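Local coordinates for protein 3-phosphoshikimate 1-carboxyvinyltransferase (Streptomyces sviceus, PDB 7M0O) that probably catalyses transfer of the enolpyruvyl group of phosphoenolpyruvate to the 5-hydroxyl of shikimate-3-phosphate, the penultimate step of chorismate biosynthesis, as a monomer, at residues 227-231 with 295-299; 324-330 with 362-368. All coordinates share one frame; numbering follows the deposited sequence.

Contact 1. Residues 227-231 with 295-299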
ATOM      1  N   SER A 227       5.581   3.827  10.832  1.00 10.59           N
ATOM      2  CA  SER A 227       6.978   4.004  11.211  1.00  8.09           C
ATOM      3  C   SER A 227       7.184   5.307  11.962  1.00  8.38           C
ATOM      4  O   SER A 227       8.003   5.357  12.884  1.00  9.29           O
ATOM      5  CB  SER A 227       7.896   3.959   9.971  1.00 10.88           C
ATOM      6  OG  SER A 227       7.850   5.135   9.175  1.00  9.91           O
ATOM      7  N   TYR A 228       6.422   6.357  11.614  1.00  9.55           N
ATOM      8  CA  TYR A 228       6.602   7.642  12.278  1.00  8.66           C
ATOM      9  C   TYR A 228       6.133   7.587  13.719  1.00  8.55           C
ATOM     10  O   TYR A 228       6.738   8.220  14.590  1.00 10.33           O
ATOM     11  CB  TYR A 228       5.850   8.752  11.519  1.00  9.97           C
ATOM     12  CG  TYR A 228       6.163   8.684  10.054  1.00  9.77           C
ATOM     13  CD1 TYR A 228       7.413   9.074   9.582  1.00 10.37           C
ATOM     14  CD2 TYR A 228       5.237   8.170   9.153  1.00 12.01           C
ATOM     15  CE1 TYR A 228       7.724   8.973   8.241  1.00 10.55           C
ATOM     16  CE2 TYR A 228       5.545   8.066   7.802  1.00 10.88           C
ATOM     17  CZ  TYR A 228       6.786   8.459   7.366  1.00 13.99           C
ATOM     18  OH  TYR A 228       7.089   8.335   6.035  1.00  8.88           O
ATOM     19  N   PHE A 229       5.094   6.798  13.996  1.00  9.44           N
ATOM     20  CA  PHE A 229       4.573   6.727  15.353  1.00  9.84           C
ATOM     21  C   PHE A 229       5.452   5.814  16.209  1.00  9.77           C
ATOM     22  O   PHE A 229       5.757   6.146  17.359  1.00  9.42           O
ATOM     23  CB  PHE A 229       3.096   6.296  15.303  1.00 11.33           C
ATOM     24  CG  PHE A 229       2.203   7.309  14.603  1.00 10.43           C
ATOM     25  CD1 PHE A 229       1.444   8.210  15.331  1.00 13.29           C
ATOM     26  CD2 PHE A 229       2.196   7.410  13.221  1.00 11.40           C
ATOM     27  CE1 PHE A 229       0.658   9.172  14.688  1.00 15.15           C
ATOM     28  CE2 PHE A 229       1.444   8.374  12.577  1.00 10.52           C
ATOM     29  CZ  PHE A 229       0.663   9.261  13.317  1.00 11.70           C
ATOM     30  N   PHE A 230       5.953   4.723  15.618  1.00  8.91           N
ATOM     31  CA  PHE A 230       6.942   3.882  16.285  1.00 10.02           C
ATOM     32  C   PHE A 230       8.214   4.674  16.615  1.00  8.76           C
ATOM     33  O   PHE A 230       8.776   4.532  17.707  1.00 10.39           O
ATOM     34  CB  PHE A 230       7.292   2.677  15.405  1.00  8.46           C
ATOM     35  CG  PHE A 230       6.220   1.603  15.311  1.00 10.57           C
ATOM     36  CD1 PHE A 230       5.440   1.239  16.400  1.00 12.52           C
ATOM     37  CD2 PHE A 230       6.045   0.921  14.127  1.00 12.37           C
ATOM     38  CE1 PHE A 230       4.481   0.215  16.279  1.00 12.83           C
ATOM     39  CE2 PHE A 230       5.103  -0.104  14.001  1.00 13.96           C
ATOM     40  CZ  PHE A 230       4.328  -0.452  15.077  1.00 14.02           C
ATOM     41  N   ALA A 231       8.705   5.490  15.667  1.00  8.58           N
ATOM     42  CA  ALA A 231       9.912   6.291  15.896  1.00  8.80           C
ATOM     43  C   ALA A 231       9.725   7.307  17.019  1.00 11.30           C
ATOM     44  O   ALA A 231      10.639   7.519  17.834  1.00 11.02           O
ATOM     45  CB  ALA A 231      10.314   7.015  14.611  1.00 11.70           C
ATOM     46  N   ASP A 295      11.499   3.049   2.138  1.00  9.64           N
ATOM     47  CA  ASP A 295      10.553   4.133   2.407  1.00 11.14           C
ATOM     48  C   ASP A 295      10.664   4.658   3.844  1.00 10.31           C
ATOM     49  O   ASP A 295      10.166   5.759   4.123  1.00 12.28           O
ATOM     50  CB  ASP A 295       9.126   3.670   2.130  1.00 11.13           C
ATOM     51  CG  ASP A 295       8.809   3.591   0.617  1.00 19.26           C
ATOM     52  OD1 ASP A 295       9.583   4.125  -0.201  1.00 17.49           O
ATOM     53  OD2 ASP A 295       7.781   2.996   0.239  1.00 26.84           O
ATOM     54  N   THR A 296      11.271   3.889   4.758  1.00  9.45           N
ATOM     55  CA  THR A 296      11.493   4.327   6.134  1.00  9.61           C
ATOM     56  C   THR A 296      12.895   4.865   6.376  1.00 10.76           C
ATOM     57  O   THR A 296      13.202   5.283   7.507  1.00  8.71           O
ATOM     58  CB  THR A 296      11.197   3.199   7.149  1.00  8.79           C
ATOM     59  OG1 THR A 296      12.159   2.129   7.052  1.00 11.17           O
ATOM     60  CG2 THR A 296       9.792   2.665   6.953  1.00 12.88           C
ATOM     61  N   MET A 297      13.743   4.920   5.343  1.00 11.38           N
ATOM     62  CA  MET A 297      15.023   5.604   5.501  1.00 11.38           C
ATOM     63  C   MET A 297      14.863   7.020   6.046  1.00  9.44           C
ATOM     64  O   MET A 297      15.617   7.380   6.969  1.00  8.86           O
ATOM     65  CB  MET A 297      15.795   5.608   4.169  1.00  9.51           C
ATOM     66  CG  MET A 297      17.101   6.423   4.230  1.00 11.31           C
ATOM     67  SD  MET A 297      16.926   8.212   4.047  1.00 14.02           S
ATOM     68  CE  MET A 297      16.360   8.341   2.341  1.00 18.86           C
ATOM     69  N   PRO A 298      13.923   7.853   5.570  1.00 11.19           N
ATOM     70  CA  PRO A 298      13.800   9.198   6.158  1.00 10.31           C
ATOM     71  C   PRO A 298      13.355   9.158   7.604  1.00  9.81           C
ATOM     72  O   PRO A 298      13.750  10.037   8.379  1.00 12.11           O
ATOM     73  CB  PRO A 298      12.772   9.905   5.255  1.00  7.44           C
ATOM     74  CG  PRO A 298      12.895   9.144   3.902  1.00  8.71           C
ATOM     75  CD  PRO A 298      13.137   7.715   4.327  1.00 10.92           C
ATOM     76  N   THR A 299      12.556   8.159   7.989  1.00  8.59           N
ATOM     77  CA  THR A 299      12.124   8.060   9.378  1.00 10.37           C
ATOM     78  C   THR A 299      13.320   7.911  10.306  1.00 11.36           C
ATOM     79  O   THR A 299      13.364   8.517  11.386  1.00  9.07           O
ATOM     80  CB  THR A 299      11.155   6.884   9.541  1.00 10.76           C
ATOM     81  OG1 THR A 299      10.193   6.912   8.481  1.00  9.81           O
ATOM     82  CG2 THR A 299      10.429   6.986  10.880  1.00 10.74           C
TER
HETATM   83  O   HOH W   1       9.782   7.816   5.875  1.00 11.79           O

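Contact 2. Residues 324-330 with 362-368. With PO4 (phosphate ion), chain B.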
ATOM      1  N   CYS A 324      11.425  12.819  -5.671  1.00 22.47           N
ATOM      2  CA  CYS A 324      12.528  13.650  -5.226  1.00 21.06           C
ATOM      3  C   CYS A 324      13.646  12.730  -4.753  1.00 17.82           C
ATOM      4  O   CYS A 324      13.403  11.577  -4.375  1.00 20.81           O
ATOM      5  CB  CYS A 324      12.091  14.640  -4.099  1.00 28.26           C
ATOM      6  SG  CYS A 324      11.852  14.020  -2.369  1.00 32.85           S
ATOM      7  N   ASP A 325      14.878  13.222  -4.822  1.00 21.34           N
ATOM      8  CA  ASP A 325      16.012  12.493  -4.256  1.00 20.05           C
ATOM      9  C   ASP A 325      15.894  12.594  -2.739  1.00 12.57           C
ATOM     10  O   ASP A 325      16.201  13.629  -2.154  1.00 14.74           O
ATOM     11  CB  ASP A 325      17.336  13.055  -4.774  1.00 17.73           C
ATOM     12  CG  ASP A 325      18.553  12.241  -4.308  1.00 21.05           C
ATOM     13  OD1 ASP A 325      18.498  11.685  -3.194  1.00 18.47           O
ATOM     14  OD2 ASP A 325      19.573  12.167  -5.039  1.00 19.02           O
ATOM     15  N   ARG A 326      15.446  11.510  -2.098  1.00 16.91           N
ATOM     16  CA  ARG A 326      15.172  11.536  -0.663  1.00 14.02           C
ATOM     17  C   ARG A 326      16.439  11.509   0.172  1.00 15.98           C
ATOM     18  O   ARG A 326      16.442  12.021   1.300  1.00 15.38           O
ATOM     19  CB  ARG A 326      14.287  10.351  -0.258  1.00 16.17           C
ATOM     20  CG  ARG A 326      12.841  10.502  -0.650  1.00 18.30           C
ATOM     21  CD  ARG A 326      12.020   9.293  -0.252  1.00 15.38           C
ATOM     22  NE  ARG A 326      10.616   9.532  -0.550  1.00 17.44           N
ATOM     23  CZ  ARG A 326       9.664   8.605  -0.541  1.00 18.32           C
ATOM     24  NH1 ARG A 326       9.942   7.343  -0.267  1.00 14.36           N
ATOM     25  NH2 ARG A 326       8.414   8.950  -0.808  1.00 16.67           N
ATOM     26  N   LEU A 327      17.508  10.919  -0.360  1.00 15.66           N
ATOM     27  CA  LEU A 327      18.802  10.978   0.300  1.00 15.09           C
ATOM     28  C   LEU A 327      19.284  12.423   0.389  1.00 14.53           C
ATOM     29  O   LEU A 327      19.606  12.912   1.475  1.00 15.08           O
ATOM     30  CB  LEU A 327      19.801  10.085  -0.443  1.00 18.58           C
ATOM     31  CG  LEU A 327      21.051   9.594   0.300  1.00 15.64           C
ATOM     32  CD1 LEU A 327      21.657   8.320  -0.316  1.00 11.94           C
ATOM     33  CD2 LEU A 327      22.104  10.690   0.356  1.00 19.22           C
ATOM     34  N   GLU A 328      19.266  13.146  -0.735  1.00 17.27           N
ATOM     35  CA  GLU A 328      19.705  14.539  -0.701  1.00 13.89           C
ATOM     36  C   GLU A 328      18.765  15.406   0.127  1.00 14.79           C
ATOM     37  O   GLU A 328      19.216  16.342   0.796  1.00 17.51           O
ATOM     38  CB  GLU A 328      19.816  15.103  -2.114  1.00 16.22           C
ATOM     39  CG  GLU A 328      20.926  14.511  -2.951  1.00 22.80           C
ATOM     40  CD  GLU A 328      22.321  14.846  -2.439  1.00 21.65           C
ATOM     41  OE1 GLU A 328      22.534  15.948  -1.892  1.00 28.31           O
ATOM     42  OE2 GLU A 328      23.208  13.988  -2.571  1.00 24.75           O
ATOM     43  N   ALA A 329      17.453  15.142   0.059  1.00 15.33           N
ATOM     44  CA  ALA A 329      16.490  15.949   0.805  1.00 15.86           C
ATOM     45  C   ALA A 329      16.669  15.781   2.309  1.00 14.74           C
ATOM     46  O   ALA A 329      16.578  16.756   3.062  1.00 14.08           O
ATOM     47  CB  ALA A 329      15.062  15.584   0.396  1.00 11.99           C
ATOM     48  N   CYS A 330      16.943  14.556   2.761  1.00 14.37           N
ATOM     49  CA  CYS A 330      17.246  14.345   4.171  1.00 13.90           C
ATOM     50  C   CYS A 330      18.513  15.084   4.586  1.00 14.34           C
ATOM     51  O   CYS A 330      18.551  15.728   5.641  1.00 16.16           O
ATOM     52  CB  CYS A 330      17.362  12.845   4.459  1.00 11.58           C
ATOM     53  SG  CYS A 330      15.750  12.026   4.577  1.00 14.40           S
ATOM     54  N   SER A 362      10.240  20.397   1.668  1.00 16.51           N
ATOM     55  CA  SER A 362       9.623  19.088   1.507  1.00 16.78           C
ATOM     56  C   SER A 362       9.844  18.461   0.134  1.00 18.06           C
ATOM     57  O   SER A 362       9.813  17.227   0.023  1.00 19.10           O
ATOM     58  CB  SER A 362       8.122  19.204   1.819  1.00 22.43           C
ATOM     59  OG  SER A 362       7.428  19.781   0.727  1.00 18.68           O
ATOM     60  N   TYR A 363      10.059  19.265  -0.908  1.00 17.44           N
ATOM     61  CA  TYR A 363      10.041  18.790  -2.298  1.00 16.80           C
ATOM     62  C   TYR A 363       8.709  18.121  -2.657  1.00 16.60           C
ATOM     63  O   TYR A 363       8.646  17.312  -3.592  1.00 17.21           O
ATOM     64  CB  TYR A 363      11.221  17.843  -2.600  1.00 20.58           C
ATOM     65  CG  TYR A 363      12.562  18.551  -2.560  1.00 17.81           C
ATOM     66  CD1 TYR A 363      13.047  19.219  -3.675  1.00 25.62           C
ATOM     67  CD2 TYR A 363      13.324  18.578  -1.398  1.00 22.03           C
ATOM     68  CE1 TYR A 363      14.261  19.880  -3.642  1.00 27.20           C
ATOM     69  CE2 TYR A 363      14.544  19.239  -1.351  1.00 22.83           C
ATOM     70  CZ  TYR A 363      15.010  19.885  -2.477  1.00 22.46           C
ATOM     71  OH  TYR A 363      16.217  20.557  -2.439  1.00 25.95           O
ATOM     72  N   GLY A 364       7.642  18.455  -1.925  1.00 18.21           N
ATOM     73  CA  GLY A 364       6.338  17.840  -2.090  1.00 16.72           C
ATOM     74  C   GLY A 364       6.260  16.402  -1.639  1.00 14.43           C
ATOM     75  O   GLY A 364       5.265  15.723  -1.927  1.00 16.32           O
ATOM     76  N   ASP A 365       7.276  15.927  -0.914  1.00 11.96           N
ATOM     77  CA  ASP A 365       7.392  14.524  -0.524  1.00 17.13           C
ATOM     78  C   ASP A 365       6.785  14.296   0.858  1.00 11.76           C
ATOM     79  O   ASP A 365       7.300  14.809   1.864  1.00 13.35           O
ATOM     80  CB  ASP A 365       8.858  14.087  -0.529  1.00 14.71           C
ATOM     81  CG  ASP A 365       9.016  12.581  -0.486  1.00 16.66           C
ATOM     82  OD1 ASP A 365       8.297  11.919   0.291  1.00 20.36           O
ATOM     83  OD2 ASP A 365       9.857  12.062  -1.246  1.00 19.57           O
ATOM     84  N   HIS A 366       5.706  13.502   0.892  1.00 14.38           N
ATOM     85  CA  HIS A 366       4.995  13.188   2.137  1.00 13.00           C
ATOM     86  C   HIS A 366       5.914  12.617   3.218  1.00 13.73           C
ATOM     87  O   HIS A 366       5.758  12.933   4.406  1.00 11.34           O
ATOM     88  CB  HIS A 366       3.849  12.216   1.850  1.00 14.27           C
ATOM     89  CG  HIS A 366       4.228  11.029   1.015  1.00 14.13           C
ATOM     90  ND1 HIS A 366       4.758  11.136  -0.259  1.00 18.64           N
ATOM     91  CD2 HIS A 366       4.137   9.705   1.271  1.00 17.64           C
ATOM     92  CE1 HIS A 366       4.977   9.928  -0.743  1.00 16.95           C
ATOM     93  NE2 HIS A 366       4.612   9.041   0.166  1.00 13.69           N
ATOM     94  N   ARG A 367       6.875  11.772   2.830  1.00 11.35           N
ATOM     95  CA  ARG A 367       7.752  11.154   3.825  1.00 13.41           C
ATOM     96  C   ARG A 367       8.772  12.134   4.405  1.00 10.54           C
ATOM     97  O   ARG A 367       9.201  11.959   5.543  1.00 12.69           O
ATOM     98  CB  ARG A 367       8.463   9.946   3.221  1.00 11.00           C
ATOM     99  CG  ARG A 367       7.492   9.000   2.503  1.00 12.74           C
ATOM    100  CD  ARG A 367       7.741   7.535   2.828  1.00 13.60           C
ATOM    101  NE  ARG A 367       6.687   6.740   2.201  1.00 17.01           N
ATOM    102  CZ  ARG A 367       5.571   6.362   2.820  1.00 13.43           C
ATOM    103  NH1 ARG A 367       5.366   6.690   4.096  1.00 11.56           N
ATOM    104  NH2 ARG A 367       4.653   5.676   2.165  1.00 12.69           N
ATOM    105  N   ILE A 368       9.169  13.174   3.665  1.00 11.59           N
ATOM    106  CA  ILE A 368      10.026  14.196   4.262  1.00 12.52           C
ATOM    107  C   ILE A 368       9.263  14.964   5.343  1.00 10.71           C
ATOM    108  O   ILE A 368       9.793  15.225   6.428  1.00 12.18           O
ATOM    109  CB  ILE A 368      10.597  15.137   3.179  1.00 12.53           C
ATOM    110  CG1 ILE A 368      11.425  14.358   2.154  1.00 13.87           C
ATOM    111  CG2 ILE A 368      11.442  16.262   3.816  1.00 12.72           C
ATOM    112  CD1 ILE A 368      12.619  13.590   2.751  1.00 13.51           C
TER
HETATM  113  P   PO4 B 501       6.054   5.981  -1.399  1.00 17.89           P
HETATM  114  O1  PO4 B 501       6.147   4.479  -1.465  1.00 28.05           O
HETATM  115  O2  PO4 B 501       7.210   6.474  -0.566  1.00 17.44           O
HETATM  116  O3  PO4 B 501       4.729   6.352  -0.778  1.00 24.73           O
HETATM  117  O4  PO4 B 501       6.141   6.495  -2.812  1.00 27.02           O

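Contact 1. Residues 227-231 with 295-299
Thr299 presses its two branches between Ser227, Tyr228 and Ala231, joining helix 223-235 to the start of helix 297-303. This is helix packing in the inside-out alpha/beta fold of EPSP synthase, with helices buried and sheets on the outside. The close-packed half centres on the side chain of Thr299. With OG1 beside the backbone N and anti to the carbonyl carbon (chi1 -46°), the hydroxyl turns to Ser227, with a hydrogen bond of 3.0 Å between Thr299 OG1 and Ser227 OG. The methyl, CG2, reaches Ala231 CB at 3.7 Å. Ser227 OG is also bonded to the carbonyl of Ser224, one turn back in its own helix, and sits over the centre of the Tyr228 ring. Thr299 OG1 approaches that ring obliquely, 3.2 Å from Tyr228 CE1, the two side chains crossing at about a right angle. At the edge of this cluster, Ser227 CB rests on the Thr296 methyl CG2 at 3.8 Å.

Toward the partly exposed Asp295 the packing is looser and a water takes the place of direct contact. The carboxylate of this residue, the predicted proton acceptor, leads away from helix 223-235 toward a bound phosphate ion, and only its backbone carbonyl takes part. Tyr228 OH, whose direct protein partner is Arg367, stops 4.4 Å short of Asp295 O. One water fills the interval, hydrogen-bonded to Tyr228 OH at 2.7 Å and to Thr299 OG1 at 2.8 Å, and donating to Asp295 O at 2.7 Å.

Contact 2. Residues 324-330 with 362-368
Arg326 and Asp365 form the salt bridge that ties the N-terminal turns of helices 326-336 and 366-375 together. Arg326 NE gives an almost straight bond, N-H...O 177°, to the syn side of Asp365 OD2 at 2.7 Å. The second bond, from Arg326 NH2 to Asp365 OD1 at 3.2 Å, is weak and bent; the guanidinium and carboxylate planes stand 53° apart. Asp365 is also the N-cap of its helix. With CG anti to the backbone N (chi1 -165°), its OD1 takes the Arg367 N-H from the anti side at 2.9 Å, which helps fix the carboxylate's rotation. Cys324 SG lies 3.0 Å from Asp365 OD2.

The second kind of contact is anion binding. Both terminal nitrogens of Arg326 and NE of Arg367 converge on phosphate O2, Arg326 NH2 at 2.8 Å; His366 NE2, at 2.9 Å, and Arg367 NH2 hold phosphate O3. The ion probably came from the crystallisation liquor, but its place fits the predicted role of both arginines in binding phosphoenolpyruvate. Arg367 CG lies over one face of the Arg326 guanidinium, 3.4 Å from NH2, with the two guanidinium planes nearly perpendicular. A leucine in place of Arg326 would probably leave the Asp365 carboxylate without its cationic mate and the anion held by fewer donors.

Apolar contacts complete the interface: Ile368 CD1 reaches Ala329 CB at 3.9 Å and also touches Cys330 SG, while Tyr363 lays CB on Cys324 CB and its ring obliquely beside Ala329. Helix 297-303 packs on Cys330 through Met297, Pro298 and Ala301, while Leu327, turned away from 362-368, meets strands 340-344 and 347-351.

In the fold
Contacts 1 and 2 use four different helices of the same domain, their centres about 13 Å apart. Contact 1 is the smaller and lies nearer the centre of the chain; it joins hydroxyls, methyls and a water. Contact 2 is also mostly buried, though Tyr363 is exposed at its rim, and it depends on charge: a salt bridge, a helix cap and bound phosphate. Pro298 against Cys330 packs one contact on the other. Polar links run toward the predicted active site: Tyr228 OH bridges to Arg367 NH1, and Asp295 OD1 makes a long, weak ion pair with Arg326 NH1.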